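PDB 2RKV: trichothecene 3-O-acetyltransferase from Gibberella zeae, which probably transfers the acetyl group of acetyl-coenzyme A to the 3-hydroxyl of trichothecene mycotoxins such as T-2 toxin and deoxynivalenol. Local coordinates for residues M312-S317 with V363-D368; V208-V213 with P286-R291. All coordinates share one frame; numbering follows the deposited sequence.

Contact 1 of 2, residues M312-S317 with V363-D368; sequences MTYHNS and VSLTAD. With ZBA (12,13-Epoxytrichothec-9-ene-3,4,8,15-tetrol-4,15-diacetate-8-isovalerate), chain D.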
ATOM      1  N   MET A 312      -5.188   8.573  -7.196  1.00 11.02           N
ATOM      2  CA  MET A 312      -5.608   9.165  -5.930  0.50 11.33           C
ATOM      3  C   MET A 312      -6.873   9.978  -6.169  1.00 11.35           C
ATOM      4  O   MET A 312      -7.123  10.417  -7.298  1.00 11.16           O
ATOM      5  CB  MET A 312      -4.536  10.118  -5.388  0.50 11.51           C
ATOM      6  CG  MET A 312      -3.114   9.569  -5.355  0.50 13.56           C
ATOM      7  SD  MET A 312      -2.887   8.253  -4.153  0.50 17.22           S
ATOM      8  CE  MET A 312      -3.050   9.156  -2.624  0.50 16.23           C
ATOM      9  N   THR A 313      -7.648  10.187  -5.113  1.00 10.80           N
ATOM     10  CA  THR A 313      -8.652  11.249  -5.116  1.00 11.06           C
ATOM     11  C   THR A 313      -8.133  12.318  -4.148  1.00 10.41           C
ATOM     12  O   THR A 313      -7.448  12.010  -3.164  1.00 10.58           O
ATOM     13  CB  THR A 313     -10.079  10.769  -4.744  1.00 11.18           C
ATOM     14  OG1 THR A 313     -10.079  10.190  -3.435  1.00 11.89           O
ATOM     15  CG2 THR A 313     -10.608   9.756  -5.768  1.00 12.30           C
ATOM     16  N   TYR A 314      -8.445  13.578  -4.447  1.00 10.51           N
ATOM     17  CA  TYR A 314      -7.937  14.711  -3.673  1.00 10.77           C
ATOM     18  C   TYR A 314      -9.101  15.506  -3.125  1.00 11.08           C
ATOM     19  O   TYR A 314     -10.091  15.732  -3.826  1.00 11.41           O
ATOM     20  CB  TYR A 314      -7.044  15.615  -4.536  1.00 10.80           C
ATOM     21  CG  TYR A 314      -5.884  14.848  -5.138  1.00 11.16           C
ATOM     22  CD1 TYR A 314      -5.970  14.322  -6.425  1.00 10.87           C
ATOM     23  CD2 TYR A 314      -4.723  14.608  -4.396  1.00 12.40           C
ATOM     24  CE1 TYR A 314      -4.922  13.573  -6.970  1.00 10.30           C
ATOM     25  CE2 TYR A 314      -3.669  13.871  -4.933  1.00 11.76           C
ATOM     26  CZ  TYR A 314      -3.779  13.353  -6.210  1.00 11.64           C
ATOM     27  OH  TYR A 314      -2.734  12.625  -6.742  1.00 11.67           O
ATOM     28  N   HIS A 315      -8.961  15.929  -1.875  1.00 11.27           N
ATOM     29  CA  HIS A 315     -10.040  16.589  -1.143  1.00 12.10           C
ATOM     30  C   HIS A 315      -9.440  17.746  -0.367  1.00 12.51           C
ATOM     31  O   HIS A 315      -8.637  17.545   0.539  1.00 12.03           O
ATOM     32  CB  HIS A 315     -10.736  15.583  -0.221  1.00 12.03           C
ATOM     33  CG  HIS A 315     -11.133  14.318  -0.920  1.00 12.12           C
ATOM     34  ND1 HIS A 315     -10.256  13.273  -1.126  1.00 14.19           N
ATOM     35  CD2 HIS A 315     -12.300  13.952  -1.499  1.00 11.75           C
ATOM     36  CE1 HIS A 315     -10.878  12.305  -1.782  1.00 11.64           C
ATOM     37  NE2 HIS A 315     -12.115  12.695  -2.029  1.00 14.99           N
ATOM     38  N   ASN A 316      -9.813  18.961  -0.760  1.00 13.38           N
ATOM     39  CA  ASN A 316      -9.225  20.168  -0.191  1.00 14.22           C
ATOM     40  C   ASN A 316     -10.225  20.937   0.654  1.00 14.62           C
ATOM     41  O   ASN A 316     -11.366  21.165   0.241  1.00 14.99           O
ATOM     42  CB  ASN A 316      -8.644  21.046  -1.298  1.00 14.62           C
ATOM     43  CG  ASN A 316      -7.422  20.422  -1.936  1.00 14.88           C
ATOM     44  OD1 ASN A 316      -6.314  20.573  -1.438  1.00 16.98           O
ATOM     45  ND2 ASN A 316      -7.626  19.696  -3.027  1.00 16.00           N
ATOM     46  N   SER A 317      -9.788  21.318   1.848  1.00 14.68           N
ATOM     47  CA  SER A 317     -10.625  22.059   2.792  1.00 14.98           C
ATOM     48  C   SER A 317      -9.698  22.837   3.722  1.00 15.07           C
ATOM     49  O   SER A 317      -8.567  23.163   3.337  1.00 15.28           O
ATOM     50  CB  SER A 317     -11.536  21.092   3.567  1.00 14.99           C
ATOM     51  OG  SER A 317     -12.493  21.774   4.378  1.00 15.18           O
ATOM     52  N   VAL A 363       6.011  14.810 -12.183  1.00 13.66           N
ATOM     53  CA  VAL A 363       4.747  14.154 -11.862  1.00 13.28           C
ATOM     54  C   VAL A 363       4.842  13.410 -10.526  1.00 13.39           C
ATOM     55  O   VAL A 363       5.779  12.623 -10.284  1.00 12.93           O
ATOM     56  CB  VAL A 363       4.286  13.209 -13.003  1.00 13.01           C
ATOM     57  CG1 VAL A 363       2.877  12.700 -12.741  1.00 12.77           C
ATOM     58  CG2 VAL A 363       4.348  13.927 -14.360  1.00 13.41           C
ATOM     59  N   SER A 364       3.870  13.667  -9.653  1.00 13.31           N
ATOM     60  CA  SER A 364       3.834  13.031  -8.345  1.00 13.83           C
ATOM     61  C   SER A 364       2.397  12.938  -7.877  1.00 13.90           C
ATOM     62  O   SER A 364       1.642  13.905  -7.983  1.00 13.46           O
ATOM     63  CB  SER A 364       4.652  13.826  -7.326  1.00 13.85           C
ATOM     64  OG  SER A 364       4.501  13.273  -6.029  1.00 15.74           O
ATOM     65  N   LEU A 365       2.031  11.770  -7.362  1.00 14.26           N
ATOM     66  CA  LEU A 365       0.700  11.562  -6.784  1.00 14.80           C
ATOM     67  C   LEU A 365       0.444  12.448  -5.561  1.00 15.08           C
ATOM     68  O   LEU A 365      -0.705  12.611  -5.133  1.00 14.95           O
ATOM     69  CB  LEU A 365       0.506  10.089  -6.418  1.00 15.38           C
ATOM     70  CG  LEU A 365       0.456   9.127  -7.611  1.00 17.39           C
ATOM     71  CD1 LEU A 365       0.727   7.695  -7.159  1.00 19.99           C
ATOM     72  CD2 LEU A 365      -0.876   9.227  -8.361  1.00 19.26           C
ATOM     73  N   THR A 366       1.511  13.006  -4.989  1.00 15.38           N
ATOM     74  CA  THR A 366       1.368  13.905  -3.840  1.00 16.05           C
ATOM     75  C   THR A 366       2.032  15.257  -4.102  1.00 16.57           C
ATOM     76  O   THR A 366       2.583  15.873  -3.184  1.00 16.65           O
ATOM     77  CB  THR A 366       1.932  13.291  -2.545  1.00 16.38           C
ATOM     78  OG1 THR A 366       3.314  12.963  -2.742  1.00 16.64           O
ATOM     79  CG2 THR A 366       1.137  12.047  -2.131  1.00 16.32           C
ATOM     80  N   ALA A 367       1.933  15.715  -5.352  1.00 17.12           N
ATOM     81  CA  ALA A 367       2.622  16.916  -5.845  1.00 17.76           C
ATOM     82  C   ALA A 367       2.383  18.196  -5.040  1.00 18.55           C
ATOM     83  O   ALA A 367       3.281  19.045  -4.948  1.00 18.90           O
ATOM     84  CB  ALA A 367       2.284  17.154  -7.306  1.00 17.67           C
ATOM     85  N   ASP A 368       1.187  18.349  -4.476  1.00 18.71           N
ATOM     86  CA  ASP A 368       0.890  19.533  -3.670  1.00 19.22           C
ATOM     87  C   ASP A 368       0.443  19.226  -2.234  1.00 19.76           C
ATOM     88  O   ASP A 368      -0.166  20.070  -1.569  1.00 19.76           O
ATOM     89  CB  ASP A 368      -0.086  20.470  -4.400  1.00 19.34           C
ATOM     90  CG  ASP A 368      -1.490  19.888  -4.561  1.00 19.61           C
ATOM     91  OD1 ASP A 368      -1.789  18.793  -4.042  1.00 20.08           O
ATOM     92  OD2 ASP A 368      -2.305  20.549  -5.232  1.00 20.39           O
TER
HETATM   93  O18 ZBA D 454       5.348   9.214   0.243  0.70 22.71           O
HETATM   94  C44 ZBA D 454       6.009   8.580  -0.474  0.70 21.78           C
HETATM   95  C45 ZBA D 454       7.263   9.026  -1.135  0.70 22.72           C
HETATM   96  C46 ZBA D 454       8.442   8.450  -0.499  0.70 23.48           C
HETATM   97  C48 ZBA D 454       8.502   8.826   0.890  0.70 23.20           C
HETATM   98  C47 ZBA D 454       9.782   8.896  -0.997  0.70 23.39           C
HETATM   99  O17 ZBA D 454       5.703   7.310  -0.756  0.70 19.79           O
HETATM  100  C31 ZBA D 454       4.662   6.617  -0.050  0.70 16.90           C
HETATM  101  C30 ZBA D 454       3.318   6.869  -0.647  0.70 15.48           C
HETATM  102  C32 ZBA D 454       5.079   5.195  -0.026  0.70 16.60           C
HETATM  103  C39 ZBA D 454       6.372   4.941   0.715  0.70 15.96           C
HETATM  104  C33 ZBA D 454       4.396   4.272  -0.630  0.70 15.56           C
HETATM  105  C34 ZBA D 454       3.136   4.507  -1.370  0.70 15.15           C
HETATM  106  O10 ZBA D 454       2.096   4.152  -0.437  0.70 15.75           O
HETATM  107  C29 ZBA D 454       2.923   5.967  -1.817  0.70 15.21           C
HETATM  108  C38 ZBA D 454       3.839   6.240  -3.004  0.70 16.40           C
HETATM  109  O12 ZBA D 454       4.168   7.619  -3.070  0.70 17.64           O
HETATM  110  C40 ZBA D 454       4.274   8.250  -4.227  0.70 19.26           C
HETATM  111  C41 ZBA D 454       4.657   9.694  -4.000  0.70 18.87           C
HETATM  112  O13 ZBA D 454       4.090   7.819  -5.262  0.70 20.96           O
HETATM  113  C28 ZBA D 454       1.407   6.164  -2.243  0.70 15.36           C
HETATM  114  C37 ZBA D 454       1.106   7.543  -2.863  0.70 14.73           C
HETATM  115  C35 ZBA D 454       0.563   5.858  -1.013  0.70 15.30           C
HETATM  116  C25 ZBA D 454       0.781   4.400  -0.840  0.70 15.55           C
HETATM  117  C36 ZBA D 454      -0.064   6.764  -0.093  0.70 15.48           C
HETATM  118  O11 ZBA D 454      -0.816   6.228  -1.155  0.70 16.00           O
HETATM  119  C27 ZBA D 454       0.955   4.976  -3.157  0.70 15.43           C
HETATM  120  C26 ZBA D 454       0.487   3.884  -2.213  0.70 15.26           C
HETATM  121  O16 ZBA D 454       1.089   2.645  -2.464  0.70 15.70           O
HETATM  122  O14 ZBA D 454      -0.189   5.453  -3.872  0.70 15.91           O
HETATM  123  C42 ZBA D 454      -0.606   5.033  -5.060  0.70 18.02           C
HETATM  124  O15 ZBA D 454      -1.570   5.477  -5.594  0.70 19.29           O
HETATM  125  C43 ZBA D 454       0.217   3.962  -5.559  0.70 17.42           C
HETATM  126  O   HOH W   1      -4.249  21.563  -3.011  1.00 38.98           O
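Y314 donates its phenol proton to the backbone carbonyl of L365, with OH and O 2.6 Å apart. The carbonyl oxygen sits at the edge of the Y314 ring, in its plane. The hydroxyl approaches the carbonyl at 121° and is tilted 28° from the carbonyl plane. Q211 NE2 also bonds to Y314 OH, so two partners fix the end of the ring. CG of Y314 stands anti to the carbonyl carbon (chi1 -57°), which sends the ring toward the loop.

Beside this bond lies the apolar part. CG of M312 meets CD2 of L365 at 3.8 Å, and the two side chains cross at about a right angle. The M312 chain bends at chi2 and chi3, turning its sulfur toward the toxin. M312 SD is 3.4 Å from O15 of the toxin, the carbonyl oxygen of an acetyl ester. M312 has a second conformer, so these contacts hold for one placement. CD1 of L365 approaches the same O15 at 3.6 Å. T366 OG1 touches C41 of the toxin, the methyl carbon of another acetyl group, at 3.8 Å.

The other end is looser. N316 and D368 do not touch, and their firmer partners lie elsewhere: D368 OD2 bonds to H210 ND1, and N316 ND2 to E288 OE2. A water lies 2.8 Å from N316 OD1 and is at most weakly bonded to D368 OD2. N316 is exposed and D368 partly so. S364 OG accepts from T366 N, an ST turn at the residues touching the toxin.

Strand 310-318 is the edge strand of a mixed sheet, and the loop before strand 375-379 lies alongside its first part. M312, L365 and T366 form part of the wall of the trichothecene pocket of this BAHD-superfamily acetyltransferase.

Contact 2 of 2, residues V208-V213 with P286-R291; sequences VDHQIV and PTEFCR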
ATOM      1  N   VAL A 208      -5.148  16.126 -14.151  1.00 13.75           N
ATOM      2  CA  VAL A 208      -3.867  16.040 -13.443  0.50 13.35           C
ATOM      3  C   VAL A 208      -3.696  17.111 -12.355  1.00 13.26           C
ATOM      4  O   VAL A 208      -2.578  17.385 -11.891  1.00 12.73           O
ATOM      5  CB  VAL A 208      -2.696  16.041 -14.435  0.50 13.86           C
ATOM      6  CG2 VAL A 208      -2.663  14.839 -15.331  0.50 12.25           C
ATOM      7  N   ASP A 209      -4.812  17.706 -11.929  1.00 13.35           N
ATOM      8  CA  ASP A 209      -4.789  18.616 -10.791  1.00 13.15           C
ATOM      9  C   ASP A 209      -4.119  17.890  -9.620  1.00 12.82           C
ATOM     10  O   ASP A 209      -4.372  16.698  -9.403  1.00 12.12           O
ATOM     11  CB  ASP A 209      -6.219  19.000 -10.378  1.00 13.77           C
ATOM     12  CG  ASP A 209      -6.827  20.109 -11.246  1.00 15.15           C
ATOM     13  OD1 ASP A 209      -6.151  20.667 -12.140  1.00 15.76           O
ATOM     14  OD2 ASP A 209      -8.014  20.427 -11.007  1.00 17.00           O
ATOM     15  N   HIS A 210      -3.265  18.599  -8.876  1.00 12.53           N
ATOM     16  CA  HIS A 210      -2.589  18.061  -7.681  1.00 12.90           C
ATOM     17  C   HIS A 210      -1.539  16.992  -7.991  1.00 12.58           C
ATOM     18  O   HIS A 210      -1.039  16.334  -7.071  1.00 13.14           O
ATOM     19  CB  HIS A 210      -3.587  17.493  -6.661  1.00 13.02           C
ATOM     20  CG  HIS A 210      -4.797  18.347  -6.458  1.00 15.07           C
ATOM     21  ND1 HIS A 210      -4.735  19.590  -5.868  1.00 15.62           N
ATOM     22  CD2 HIS A 210      -6.099  18.140  -6.769  1.00 16.20           C
ATOM     23  CE1 HIS A 210      -5.947  20.113  -5.823  1.00 16.51           C
ATOM     24  NE2 HIS A 210      -6.792  19.255  -6.361  1.00 15.73           N
ATOM     25  N   GLN A 211      -1.193  16.828  -9.269  1.00 12.57           N
ATOM     26  CA  GLN A 211      -0.267  15.748  -9.655  1.00 12.43           C
ATOM     27  C   GLN A 211       0.985  16.197 -10.404  1.00 12.95           C
ATOM     28  O   GLN A 211       1.841  15.378 -10.743  1.00 12.30           O
ATOM     29  CB  GLN A 211      -1.006  14.659 -10.428  1.00 11.91           C
ATOM     30  CG  GLN A 211      -2.111  14.018  -9.590  1.00 12.02           C
ATOM     31  CD  GLN A 211      -2.863  12.932 -10.320  1.00 11.09           C
ATOM     32  OE1 GLN A 211      -3.110  13.029 -11.522  1.00 11.56           O
ATOM     33  NE2 GLN A 211      -3.249  11.887  -9.584  1.00 11.06           N
ATOM     34  N   ILE A 212       1.092  17.498 -10.661  1.00 13.87           N
ATOM     35  CA  ILE A 212       2.278  18.042 -11.300  1.00 14.67           C
ATOM     36  C   ILE A 212       2.896  19.082 -10.371  1.00 15.55           C
ATOM     37  O   ILE A 212       2.236  20.050  -9.979  1.00 15.05           O
ATOM     38  CB  ILE A 212       1.966  18.640 -12.691  1.00 14.91           C
ATOM     39  CG1 ILE A 212       1.310  17.586 -13.591  1.00 15.68           C
ATOM     40  CG2 ILE A 212       3.258  19.163 -13.347  1.00 15.99           C
ATOM     41  CD1 ILE A 212       0.715  18.147 -14.865  1.00 17.31           C
ATOM     42  N   VAL A 213       4.152  18.854 -10.003  1.00 15.90           N
ATOM     43  CA  VAL A 213       4.888  19.762  -9.122  1.00 17.70           C
ATOM     44  C   VAL A 213       5.099  21.091  -9.851  1.00 18.27           C
ATOM     45  O   VAL A 213       5.439  21.113 -11.039  1.00 18.63           O
ATOM     46  CB  VAL A 213       6.242  19.135  -8.675  1.00 17.48           C
ATOM     47  CG1 VAL A 213       7.112  20.155  -7.943  1.00 19.04           C
ATOM     48  CG2 VAL A 213       6.007  17.915  -7.792  1.00 18.07           C
ATOM     49  N   PRO A 286      -5.046  25.428   5.061  1.00 18.00           N
ATOM     50  CA  PRO A 286      -5.545  24.432   4.104  1.00 17.33           C
ATOM     51  C   PRO A 286      -5.148  23.022   4.519  1.00 16.68           C
ATOM     52  O   PRO A 286      -4.104  22.828   5.155  1.00 16.78           O
ATOM     53  CB  PRO A 286      -4.852  24.818   2.793  1.00 17.63           C
ATOM     54  CG  PRO A 286      -4.486  26.282   2.978  1.00 18.04           C
ATOM     55  CD  PRO A 286      -4.134  26.393   4.420  1.00 18.12           C
ATOM     56  N   THR A 287      -6.006  22.061   4.188  1.00 15.43           N
ATOM     57  CA  THR A 287      -5.702  20.646   4.395  1.00 14.47           C
ATOM     58  C   THR A 287      -6.178  19.848   3.193  1.00 13.97           C
ATOM     59  O   THR A 287      -7.299  20.043   2.702  1.00 13.36           O
ATOM     60  CB  THR A 287      -6.284  20.074   5.720  1.00 14.73           C
ATOM     61  OG1 THR A 287      -5.969  18.674   5.824  1.00 13.28           O
ATOM     62  CG2 THR A 287      -7.795  20.248   5.820  1.00 13.71           C
ATOM     63  N   GLU A 288      -5.312  18.957   2.712  1.00 13.17           N
ATOM     64  CA  GLU A 288      -5.657  18.098   1.586  1.00 12.62           C
ATOM     65  C   GLU A 288      -5.595  16.633   1.998  1.00 11.98           C
ATOM     66  O   GLU A 288      -4.598  16.189   2.559  1.00 11.97           O
ATOM     67  CB  GLU A 288      -4.726  18.348   0.404  1.00 12.37           C
ATOM     68  CG  GLU A 288      -5.154  17.616  -0.873  1.00 14.24           C
ATOM     69  CD  GLU A 288      -4.213  17.873  -2.027  1.00 16.57           C
ATOM     70  OE1 GLU A 288      -2.995  17.652  -1.858  1.00 20.29           O
ATOM     71  OE2 GLU A 288      -4.688  18.282  -3.108  1.00 18.60           O
ATOM     72  N   PHE A 289      -6.680  15.907   1.751  1.00 11.31           N
ATOM     73  CA  PHE A 289      -6.691  14.447   1.917  1.00 10.77           C
ATOM     74  C   PHE A 289      -6.387  13.838   0.550  1.00 10.50           C
ATOM     75  O   PHE A 289      -7.059  14.164  -0.439  1.00  9.79           O
ATOM     76  CB  PHE A 289      -8.068  13.970   2.397  1.00 10.74           C
ATOM     77  CG  PHE A 289      -8.084  12.563   2.948  1.00 10.94           C
ATOM     78  CD1 PHE A 289      -8.059  12.346   4.317  1.00 10.11           C
ATOM     79  CD2 PHE A 289      -8.148  11.449   2.094  1.00 12.28           C
ATOM     80  CE1 PHE A 289      -8.102  11.044   4.850  1.00 11.79           C
ATOM     81  CE2 PHE A 289      -8.176  10.137   2.623  1.00 11.79           C
ATOM     82  CZ  PHE A 289      -8.151   9.941   3.993  1.00 11.19           C
ATOM     83  N   CYS A 290      -5.376  12.962   0.497  1.00 10.27           N
ATOM     84  CA  CYS A 290      -5.030  12.258  -0.734  1.00 10.91           C
ATOM     85  C   CYS A 290      -5.330  10.786  -0.479  1.00 10.45           C
ATOM     86  O   CYS A 290      -4.708  10.177   0.399  1.00 10.54           O
ATOM     87  CB  CYS A 290      -3.538  12.423  -1.048  1.00 11.39           C
ATOM     88  SG  CYS A 290      -2.956  14.153  -1.147  1.00 13.74           S
ATOM     89  N   ARG A 291      -6.282  10.231  -1.224  1.00 10.26           N
ATOM     90  CA  ARG A 291      -6.735   8.848  -0.988  1.00 10.08           C
ATOM     91  C   ARG A 291      -6.383   7.935  -2.164  1.00 10.07           C
ATOM     92  O   ARG A 291      -6.771   8.211  -3.290  1.00  9.83           O
ATOM     93  CB  ARG A 291      -8.252   8.822  -0.761  1.00  9.95           C
ATOM     94  CG  ARG A 291      -8.779   7.507  -0.220  1.00  9.60           C
ATOM     95  CD  ARG A 291     -10.299   7.431  -0.366  1.00  9.81           C
ATOM     96  NE  ARG A 291     -10.917   6.418   0.490  1.00 10.17           N
ATOM     97  CZ  ARG A 291     -12.236   6.266   0.610  1.00  9.59           C
ATOM     98  NH1 ARG A 291     -13.045   7.065  -0.082  1.00  8.56           N
ATOM     99  NH2 ARG A 291     -12.742   5.332   1.408  1.00  9.80           N
TER
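H210 receives E288 over one face of its imidazole ring. Carboxylate oxygen OE2 lies 3.0 Å above the ring plane, nearer ND1 than the ring centre. The carboxylate plane stands nearly upright on the ring, 82° away from parallel. ND1 of H210 is the nearest ring atom to OE2, at 3.1 Å, but the angle is too poor for a hydrogen bond. ND1 instead bonds to D368 OD2. The ring of Y314 also meets the H210 ring.

H210 occupies the third position of a type II beta turn from V208 to Q211, closed by Q211 N to V208 O at 3.0 Å. Its positive phi of 69° suits that place. The turn belongs to a long loop, and E288 to strand 286-294 of the mixed sheet; the contact brings the loop against the sheet through one side chain from each.

E288 reaches the ring because CG is anti to the backbone N (chi1 -172°) and the chain stays extended beyond CG. Its buried OE2 accepts a hydrogen bond from N316 ND2, which helps set the carboxylate above the imidazole. E288 and D368 together would probably favour a protonated H210, even if a proton shared between them lowered their combined charge. R291, further along the same strand, pairs with D262 and D263 and touches coenzyme A.

The two contacts are one continuous cluster, their centres 2 Å apart. Strands 310-318 and 286-294 are antiparallel neighbours in the same sheet, and the loops 208-213 and 363-368 lie against them. OD2 of D368 in contact 1 and ND1 of H210 in contact 2 form a probable hydrogen bond of 2.7 Å. D368 OD1 is also 2.7 Å from E288 OE1; a proton shared between the two carboxylates would be one way to ease that approach. N316 ND2 packs 3.3 Å from H210 CE1. Contact 1 reaches the toxin directly, and its M312 side chain is about 8 Å from coenzyme A. The E288 side chain of contact 2 lies about 11 Å from the toxin, behind that pocket wall.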